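Local coordinates for cystatin (Fasciola hepatica, PDB 6I1M), which probably inhibits cysteine proteases of the papain family, as a secreted, disulfide-bonded member of the stefin (type 1 cystatin) branch of the cystatins, at residues P20-K25 and L38-V43; K54-G59 and P64-V69; V71-Y76 and S80-G85. All coordinates share one frame; numbering follows the deposited sequence. Where two conformers were deposited one is given.

Contact 1 of 3, residues P20-K25 and L38-V43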
loop_
_atom_site.group_PDB
_atom_site.type_symbol
_atom_site.label_atom_id
_atom_site.label_comp_id
_atom_site.label_asym_id
_atom_site.label_seq_id
_atom_site.Cartn_x
_atom_site.Cartn_y
_atom_site.Cartn_z
ATOM N N PRO A 20 6.806 -1.230 -5.208
ATOM C CA PRO A 20 8.041 -0.487 -4.917
ATOM C C PRO A 20 7.840 0.812 -4.124
ATOM O O PRO A 20 8.724 1.161 -3.369
ATOM C CB PRO A 20 8.587 -0.087 -6.293
ATOM C CG PRO A 20 7.975 -1.117 -7.221
ATOM C CD PRO A 20 6.594 -1.359 -6.665
ATOM N N MET A 21 6.701 1.488 -4.300
ATOM C CA MET A 21 6.370 2.707 -3.515
ATOM C C MET A 21 6.227 2.310 -2.044
ATOM O O MET A 21 6.731 3.022 -1.176
ATOM C CB MET A 21 5.053 3.344 -3.952
ATOM C CG MET A 21 5.063 3.992 -5.304
ATOM S SD MET A 21 3.458 4.811 -5.552
ATOM C CE MET A 21 3.394 4.873 -7.338
ATOM N N ILE A 22 5.529 1.218 -1.774
ATOM C CA ILE A 22 5.245 0.771 -0.378
ATOM C C ILE A 22 6.536 0.278 0.275
ATOM O O ILE A 22 6.754 0.607 1.463
ATOM C CB ILE A 22 4.092 -0.240 -0.331
ATOM C CG1 ILE A 22 2.812 0.422 -0.851
ATOM C CG2 ILE A 22 3.925 -0.795 1.068
ATOM C CD1 ILE A 22 1.630 -0.507 -0.974
ATOM N N LEU A 23 7.377 -0.430 -0.477
ATOM C CA LEU A 23 8.665 -0.957 0.017
ATOM C C LEU A 23 9.533 0.230 0.410
ATOM O O LEU A 23 10.043 0.243 1.543
ATOM C CB LEU A 23 9.337 -1.753 -1.096
ATOM C CG LEU A 23 10.730 -2.320 -0.797
ATOM C CD1 LEU A 23 10.805 -2.963 0.578
ATOM C CD2 LEU A 23 11.120 -3.337 -1.866
ATOM N N SER A 24 9.663 1.186 -0.512
ATOM C CA SER A 24 10.470 2.410 -0.305
ATOM C C SER A 24 10.016 3.109 0.982
ATOM O O SER A 24 10.878 3.472 1.767
ATOM C CB SER A 24 10.417 3.322 -1.482
ATOM O OG SER A 24 10.936 4.574 -1.104
ATOM N N LYS A 25 8.705 3.247 1.202
ATOM C CA LYS A 25 8.119 3.905 2.408
ATOM C C LYS A 25 8.500 3.123 3.665
ATOM O O LYS A 25 8.997 3.743 4.615
ATOM C CB LYS A 25 6.592 3.958 2.343
ATOM C CG LYS A 25 5.935 4.792 3.432
ATOM C CD LYS A 25 6.550 6.156 3.614
ATOM C CE LYS A 25 5.856 6.961 4.697
ATOM N NZ LYS A 25 4.954 7.974 4.103
ATOM N N LEU A 38 8.570 -8.007 -0.202
ATOM C CA LEU A 38 7.255 -7.494 0.224
ATOM C C LEU A 38 6.180 -7.939 -0.767
ATOM O O LEU A 38 6.329 -7.690 -1.987
ATOM C CB LEU A 38 7.326 -5.974 0.283
ATOM C CG LEU A 38 6.078 -5.325 0.871
ATOM C CD1 LEU A 38 6.086 -5.449 2.392
ATOM C CD2 LEU A 38 5.992 -3.878 0.419
ATOM N N GLU A 39 5.105 -8.505 -0.230
ATOM C CA GLU A 39 3.945 -9.004 -0.985
ATOM C C GLU A 39 2.720 -8.139 -0.701
ATOM O O GLU A 39 2.367 -7.971 0.472
ATOM C CB GLU A 39 3.655 -10.444 -0.599
ATOM C CG GLU A 39 2.494 -11.018 -1.363
ATOM C CD GLU A 39 2.283 -12.496 -1.063
ATOM O OE1 GLU A 39 2.937 -12.996 -0.139
ATOM O OE2 GLU A 39 1.501 -13.131 -1.767
ATOM N N LEU A 40 2.073 -7.647 -1.752
ATOM C CA LEU A 40 0.740 -7.018 -1.640
ATOM C C LEU A 40 -0.272 -8.164 -1.590
ATOM O O LEU A 40 -0.397 -8.870 -2.603
ATOM C CB LEU A 40 0.467 -6.091 -2.831
ATOM C CG LEU A 40 1.504 -5.004 -3.154
ATOM C CD1 LEU A 40 0.909 -3.988 -4.095
ATOM C CD2 LEU A 40 2.016 -4.274 -1.931
ATOM N N LEU A 41 -0.929 -8.355 -0.447
ATOM C CA LEU A 41 -1.878 -9.474 -0.208
ATOM C C LEU A 41 -3.229 -9.135 -0.828
ATOM O O LEU A 41 -3.837 -10.010 -1.445
ATOM C CB LEU A 41 -2.042 -9.699 1.294
ATOM C CG LEU A 41 -0.816 -10.210 2.033
ATOM C CD1 LEU A 41 -1.133 -10.381 3.501
ATOM C CD2 LEU A 41 -0.322 -11.513 1.421
ATOM N N GLN A 42 -3.696 -7.908 -0.611
ATOM C CA GLN A 42 -5.045 -7.470 -1.043
ATOM C C GLN A 42 -5.074 -5.947 -1.049
ATOM O O GLN A 42 -4.150 -5.320 -0.489
ATOM C CB GLN A 42 -6.123 -8.004 -0.101
ATOM C CG GLN A 42 -5.891 -7.577 1.339
ATOM C CD GLN A 42 -6.863 -8.228 2.299
ATOM O OE1 GLN A 42 -7.221 -9.388 2.140
ATOM N NE2 GLN A 42 -7.262 -7.502 3.327
ATOM N N VAL A 43 -6.087 -5.399 -1.690
ATOM C CA VAL A 43 -6.291 -3.939 -1.770
ATOM C C VAL A 43 -7.789 -3.666 -1.638
ATOM O O VAL A 43 -8.627 -4.475 -2.150
ATOM C CB VAL A 43 -5.687 -3.361 -3.061
ATOM C CG1 VAL A 43 -6.473 -3.821 -4.282
ATOM C CG2 VAL A 43 -5.577 -1.841 -2.972
#
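Leu-38 and Ile-22 meet through single methyl groups, CD2 of the leucine lying 3.8 Å from CG2 of the isoleucine, with the two side chains crossing at about a right angle. The leucine arrives from the first residue of the strand and points at the helix. With its CG anti to the backbone N (chi1 -173°), it carries CD2 up against the helix surface, where the same methyl also rests 3.8 Å from the backbone N of Leu-23 and 4.2 Å from its CB. One branch therefore touches two consecutive helical residues, and on Leu-23 it is the root of the side chain that is met. The contact belongs to the core of the cystatin fold, in which a single long helix, 12-28, lies across the concave side of an antiparallel sheet whose strands wrap round it. Here the axes of the two short segments pass 9.2 Å apart, a separation filled by aliphatic branches, and no hydrogen bond spans it. Ile-22 serves two strand residues with its two arms. While CG2 is taken by Leu-38, the longer arm, extended at chi2 (175°), sends CD1 to within 3.9 Å of CD2 of Leu-40, which approaches at a slant. The CD2 branch of Leu-40 comes nearer the helix than its CB direction would suggest. Ile-22 and Leu-40 both also pack on Phe-55 of the adjoining strand, and Leu-38 reaches Leu-26 one turn further along the helix. Polar ties flank this apolar seam: the carbonyl O of Leu-38 accepts from Gln-19 NE2, and that of Leu-40 from Arg-15 NH1.

Contact 2 of 3, residues K54-G59 and P64-V69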
loop_
_atom_site.group_PDB
_atom_site.type_symbol
_atom_site.label_atom_id
_atom_site.label_comp_id
_atom_site.label_asym_id
_atom_site.label_seq_id
_atom_site.Cartn_x
_atom_site.Cartn_y
_atom_site.Cartn_z
ATOM N N LYS A 54 -6.004 1.107 -0.143
ATOM C CA LYS A 54 -5.571 0.512 1.140
ATOM C C LYS A 54 -5.099 -0.917 0.893
ATOM O O LYS A 54 -5.938 -1.833 0.608
ATOM C CB LYS A 54 -6.694 0.515 2.166
ATOM C CG LYS A 54 -6.236 0.154 3.567
ATOM C CD LYS A 54 -7.368 -0.383 4.376
ATOM C CE LYS A 54 -8.414 0.655 4.681
ATOM N NZ LYS A 54 -9.635 0.015 5.221
ATOM N N PHE A 55 -3.798 -1.096 1.042
ATOM C CA PHE A 55 -3.094 -2.388 0.896
ATOM C C PHE A 55 -2.893 -3.036 2.260
ATOM O O PHE A 55 -2.557 -2.366 3.224
ATOM C CB PHE A 55 -1.755 -2.132 0.228
ATOM C CG PHE A 55 -1.925 -1.760 -1.212
ATOM C CD1 PHE A 55 -2.227 -2.744 -2.149
ATOM C CD2 PHE A 55 -1.775 -0.444 -1.628
ATOM C CE1 PHE A 55 -2.359 -2.414 -3.486
ATOM C CE2 PHE A 55 -1.904 -0.119 -2.974
ATOM C CZ PHE A 55 -2.198 -1.105 -3.890
ATOM N N LYS A 56 -3.064 -4.352 2.311
ATOM C CA LYS A 56 -2.455 -5.201 3.356
ATOM C C LYS A 56 -1.234 -5.878 2.725
ATOM O O LYS A 56 -1.405 -6.557 1.699
ATOM C CB LYS A 56 -3.479 -6.212 3.855
ATOM C CG LYS A 56 -3.040 -6.970 5.089
ATOM C CD LYS A 56 -4.117 -7.887 5.613
ATOM C CE LYS A 56 -3.559 -9.010 6.461
ATOM N NZ LYS A 56 -4.164 -9.005 7.814
ATOM N N VAL A 57 -0.055 -5.652 3.300
ATOM C CA VAL A 57 1.251 -6.123 2.761
ATOM C C VAL A 57 1.882 -7.063 3.793
ATOM O O VAL A 57 1.703 -6.832 4.996
ATOM C CB VAL A 57 2.158 -4.939 2.374
ATOM C CG1 VAL A 57 1.425 -3.975 1.446
ATOM C CG2 VAL A 57 2.724 -4.187 3.576
ATOM N N SER A 58 2.591 -8.080 3.306
ATOM C CA SER A 58 3.279 -9.123 4.109
ATOM C C SER A 58 4.769 -9.142 3.757
ATOM O O SER A 58 5.110 -9.092 2.558
ATOM C CB SER A 58 2.674 -10.473 3.866
ATOM O OG SER A 58 3.433 -11.459 4.524
ATOM N N GLY A 59 5.626 -9.193 4.770
ATOM C CA GLY A 59 7.078 -9.306 4.569
ATOM C C GLY A 59 7.509 -10.759 4.504
ATOM O O GLY A 59 6.832 -11.618 5.064
ATOM N N PRO A 64 9.385 -10.332 8.529
ATOM C CA PRO A 64 8.104 -10.938 8.829
ATOM C C PRO A 64 7.177 -9.910 9.496
ATOM O O PRO A 64 7.612 -9.070 10.274
ATOM C CB PRO A 64 8.493 -12.068 9.783
ATOM C CG PRO A 64 9.791 -11.593 10.405
ATOM C CD PRO A 64 10.507 -10.934 9.262
ATOM N N GLY A 65 5.914 -9.981 9.146
ATOM C CA GLY A 65 4.871 -9.127 9.718
ATOM C C GLY A 65 4.057 -8.563 8.584
ATOM O O GLY A 65 4.486 -8.708 7.405
ATOM N N CYS A 66 2.925 -7.982 8.936
ATOM C CA CYS A 66 1.971 -7.387 7.993
ATOM C C CYS A 66 1.770 -5.936 8.406
ATOM O O CYS A 66 1.834 -5.619 9.615
ATOM C CB CYS A 66 0.656 -8.150 7.967
ATOM S SG CYS A 66 0.792 -9.747 7.114
ATOM N N TRP A 67 1.579 -5.097 7.394
ATOM C CA TRP A 67 1.302 -3.655 7.532
ATOM C C TRP A 67 0.081 -3.310 6.685
ATOM O O TRP A 67 -0.173 -3.988 5.638
ATOM C CB TRP A 67 2.520 -2.838 7.125
ATOM C CG TRP A 67 3.756 -2.990 7.962
ATOM C CD1 TRP A 67 4.219 -2.097 8.892
ATOM C CD2 TRP A 67 4.781 -3.993 7.839
ATOM N NE1 TRP A 67 5.449 -2.481 9.354
ATOM C CE2 TRP A 67 5.803 -3.660 8.759
ATOM C CE3 TRP A 67 4.925 -5.156 7.074
ATOM C CZ2 TRP A 67 6.952 -4.435 8.920
ATOM C CZ3 TRP A 67 6.055 -5.929 7.237
ATOM C CH2 TRP A 67 7.050 -5.576 8.153
ATOM N N GLU A 68 -0.687 -2.341 7.145
ATOM C CA GLU A 68 -1.712 -1.668 6.317
ATOM C C GLU A 68 -1.106 -0.343 5.862
ATOM O O GLU A 68 -0.551 0.368 6.708
ATOM C CB GLU A 68 -2.996 -1.521 7.121
ATOM C CG GLU A 68 -4.005 -0.591 6.504
ATOM C CD GLU A 68 -5.220 -0.430 7.397
ATOM O OE1 GLU A 68 -5.858 -1.479 7.699
ATOM O OE2 GLU A 68 -5.494 0.725 7.830
ATOM N N VAL A 69 -1.184 -0.045 4.566
ATOM C CA VAL A 69 -0.600 1.192 3.975
ATOM C C VAL A 69 -1.614 1.738 2.979
ATOM O O VAL A 69 -1.962 1.016 2.042
ATOM C CB VAL A 69 0.741 0.924 3.268
ATOM C CG1 VAL A 69 1.456 2.226 2.901
ATOM C CG2 VAL A 69 1.656 0.029 4.094
HETATM O O HOH W 1 4.964 -11.868 6.806
#
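Val-57 and Trp-67 face each other as a hydrogen-bonded pair in the antiparallel hairpin formed by strands 50-59 and 66-74, at the middle of the cystatin sheet. Val-57 N donates to Trp-67 O at 2.9 Å, almost straight, and Trp-67 N returns a bond to Val-57 O. Phe-55 and Val-69, the next hydrogen-bonded pair away from the turn, repeat this double exchange, and Gly-59 N closes the series on Gly-65 O, again at 2.9 Å. On the face carrying Phe-55, Val-57, Trp-67 and Val-69, Val-57 CG2 packs 3.8 Å from Trp-67 CB, the side chains meeting at about a right angle. Trp-67 CG stands anti to its carbonyl carbon (chi1 -64°), and the indole passes alongside the other strand, with Gly-59 N and Val-57 O at its edge. Helix 12-28 lies over this face, Ile-22 against Val-57 and Val-69, Leu-26 against Trp-67.

The other face is more polar. Lys-54 and Glu-68 lie with their aliphatic parts together, while NZ and OE1 remain 4.8 Å apart, short of a salt bridge; Lys-56 instead sends its NZ to Ser-91 O. Ser-58 CB rests 3.8 Å from the SG of Cys-66, whose sulfur is held by the disulfide to Cys-92. Near the turn, one water joins the strands: it accepts from Ser-58 OG at 2.8 Å and from Gly-65 N, and donates to Gly-59 O at 2.6 Å.

Contact 3 of 3, residues V71-Y76 and S80-G85; sequences VFVPLY and SATSVG
The carbonyl O of Phe-72 accepts the N-H of Ser-83 at 2.9 Å, within the carbonyl plane, and also meets the CA of Thr-82 at 3.1 Å in a CA-H...O contact. In return, Phe-72 N donates to Ser-83 O, again at 2.9 Å and with an N-H...O angle of 157°. Beside this hydrogen-bonded pair, Val-71 and Val-84 form a non-hydrogen-bonded one and touch through their CG2 methyls at 4.2 Å. Thr-82 holds its CG2 anti to the backbone N, which lays that methyl beside Val-71 CG1, 4.0 Å away.

Toward the turn, from Thr-82 back to Ser-80, strand pairing gives way to packing round Pro-74. The proline turns its ring toward residues 80-82, CG lying 3.2 Å from Ser-80 O. One face of the Phe-72 ring has Pro-74 N above it near the rim. On the helix side, Met-21 packs on both Thr-82 and Val-84. The whole is an antiparallel beta hairpin, joining strands 66-74 and 83-90, the last two of the cystatin sheet; in cystatins the loop between these strands is the second hairpin loop of the protease-binding wedge, and residues 75-82 are consistent with that role.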
loop_
_atom_site.group_PDB
_atom_site.type_symbol
_atom_site.label_atom_id
_atom_site.label_comp_id
_atom_site.label_asym_id
_atom_site.label_seq_id
_atom_site.Cartn_x
_atom_site.Cartn_y
_atom_site.Cartn_z
ATOM N N VAL A 71 -2.297 4.365 -0.062
ATOM C CA VAL A 71 -1.712 5.221 -1.136
ATOM C C VAL A 71 -2.849 6.009 -1.795
ATOM O O VAL A 71 -3.791 5.361 -2.281
ATOM C CB VAL A 71 -0.968 4.387 -2.189
ATOM C CG1 VAL A 71 -0.349 5.277 -3.255
ATOM C CG2 VAL A 71 0.076 3.477 -1.559
ATOM N N PHE A 72 -2.700 7.331 -1.857
ATOM C CA PHE A 72 -3.565 8.285 -2.576
ATOM C C PHE A 72 -3.002 8.531 -3.981
ATOM O O PHE A 72 -1.843 8.986 -4.156
ATOM C CB PHE A 72 -3.691 9.591 -1.799
ATOM C CG PHE A 72 -4.519 10.614 -2.531
ATOM C CD1 PHE A 72 -5.855 10.359 -2.826
ATOM C CD2 PHE A 72 -3.948 11.787 -3.005
ATOM C CE1 PHE A 72 -6.616 11.310 -3.489
ATOM C CE2 PHE A 72 -4.708 12.699 -3.724
ATOM C CZ PHE A 72 -6.036 12.453 -3.968
ATOM N N VAL A 73 -3.831 8.251 -4.979
ATOM C CA VAL A 73 -3.569 8.590 -6.406
ATOM C C VAL A 73 -4.530 9.714 -6.779
ATOM O O VAL A 73 -5.729 9.498 -6.901
ATOM C CB VAL A 73 -3.749 7.366 -7.320
ATOM C CG1 VAL A 73 -3.539 7.710 -8.777
ATOM C CG2 VAL A 73 -2.843 6.230 -6.898
ATOM N N PRO A 74 -4.048 10.954 -6.945
ATOM C CA PRO A 74 -4.929 12.056 -7.304
ATOM C C PRO A 74 -5.320 11.944 -8.784
ATOM O O PRO A 74 -4.683 11.236 -9.556
ATOM C CB PRO A 74 -4.064 13.302 -7.069
ATOM C CG PRO A 74 -2.663 12.788 -7.400
ATOM C CD PRO A 74 -2.640 11.370 -6.860
ATOM N N LEU A 75 -6.316 12.731 -9.156
ATOM C CA LEU A 75 -6.662 12.968 -10.574
ATOM C C LEU A 75 -5.526 13.718 -11.264
ATOM O O LEU A 75 -4.829 14.517 -10.605
ATOM C CB LEU A 75 -7.983 13.728 -10.601
ATOM C CG LEU A 75 -9.151 12.888 -10.102
ATOM C CD1 LEU A 75 -10.388 13.736 -9.899
ATOM C CD2 LEU A 75 -9.416 11.742 -11.064
ATOM N N TYR A 76 -5.327 13.447 -12.554
ATOM C CA TYR A 76 -4.242 14.075 -13.340
ATOM C C TYR A 76 -4.350 15.601 -13.193
ATOM O O TYR A 76 -3.343 16.244 -12.919
ATOM C CB TYR A 76 -4.288 13.599 -14.796
ATOM C CG TYR A 76 -3.200 14.201 -15.650
ATOM C CD1 TYR A 76 -1.863 14.001 -15.337
ATOM C CD2 TYR A 76 -3.495 14.992 -16.749
ATOM C CE1 TYR A 76 -0.849 14.562 -16.094
ATOM C CE2 TYR A 76 -2.490 15.546 -17.526
ATOM C CZ TYR A 76 -1.161 15.333 -17.198
ATOM O OH TYR A 76 -0.151 15.883 -17.940
ATOM N N SER A 80 -2.093 18.092 -6.553
ATOM C CA SER A 80 -1.668 17.106 -5.524
ATOM C C SER A 80 -0.911 15.952 -6.190
ATOM O O SER A 80 -1.223 15.629 -7.348
ATOM C CB SER A 80 -2.839 16.617 -4.701
ATOM O OG SER A 80 -3.913 16.198 -5.530
ATOM N N ALA A 81 0.048 15.383 -5.465
ATOM C CA ALA A 81 0.882 14.245 -5.901
ATOM C C ALA A 81 0.331 12.938 -5.320
ATOM O O ALA A 81 -0.457 12.968 -4.332
ATOM C CB ALA A 81 2.324 14.471 -5.475
ATOM N N THR A 82 0.723 11.830 -5.943
ATOM C CA THR A 82 0.593 10.470 -5.370
ATOM C C THR A 82 1.325 10.445 -4.030
ATOM O O THR A 82 2.479 10.911 -3.985
ATOM C CB THR A 82 1.147 9.402 -6.312
ATOM O OG1 THR A 82 0.348 9.405 -7.491
ATOM C CG2 THR A 82 1.137 8.020 -5.703
ATOM N N SER A 83 0.668 9.967 -2.974
ATOM C CA SER A 83 1.213 10.017 -1.596
ATOM C C SER A 83 1.034 8.638 -0.966
ATOM O O SER A 83 -0.096 8.113 -0.999
ATOM C CB SER A 83 0.531 11.128 -0.813
ATOM O OG SER A 83 1.139 11.334 0.458
ATOM N N VAL A 84 2.116 8.071 -0.431
ATOM C CA VAL A 84 2.062 6.864 0.436
ATOM C C VAL A 84 1.832 7.333 1.874
ATOM O O VAL A 84 2.598 8.190 2.360
ATOM C CB VAL A 84 3.321 5.992 0.287
ATOM C CG1 VAL A 84 3.157 4.698 1.049
ATOM C CG2 VAL A 84 3.629 5.699 -1.182
ATOM N N GLY A 85 0.796 6.808 2.516
ATOM C CA GLY A 85 0.476 7.078 3.923
ATOM C C GLY A 85 1.507 6.482 4.874
ATOM O O GLY A 85 2.498 5.849 4.427
HETATM O O HOH W 2 -1.885 15.213 -10.201
#

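In the fold
From the N terminus, the chain runs through helix 12-28 and an irregular connection before strand 38-47 returns under the helix, where contact 1 closes the first loop. Contact 2 then closes the short turn between strands 50-59 and 66-74, and contact 3 the next hairpin, between 66-74 and 83-90. The three follow in series; none nests within or crosses another. Contacts 1 and 2 abut in the sheet, Leu-41 N lying 2.8 Å from Lys-56 O and Leu-40 packing on Val-57. Contacts 2 and 3 share strand 66-74 and meet where Val-69 touches Val-84. Lys-25 of the helix hydrogen-bonds through NZ to Val-84 O, tying contact 1 to contact 3.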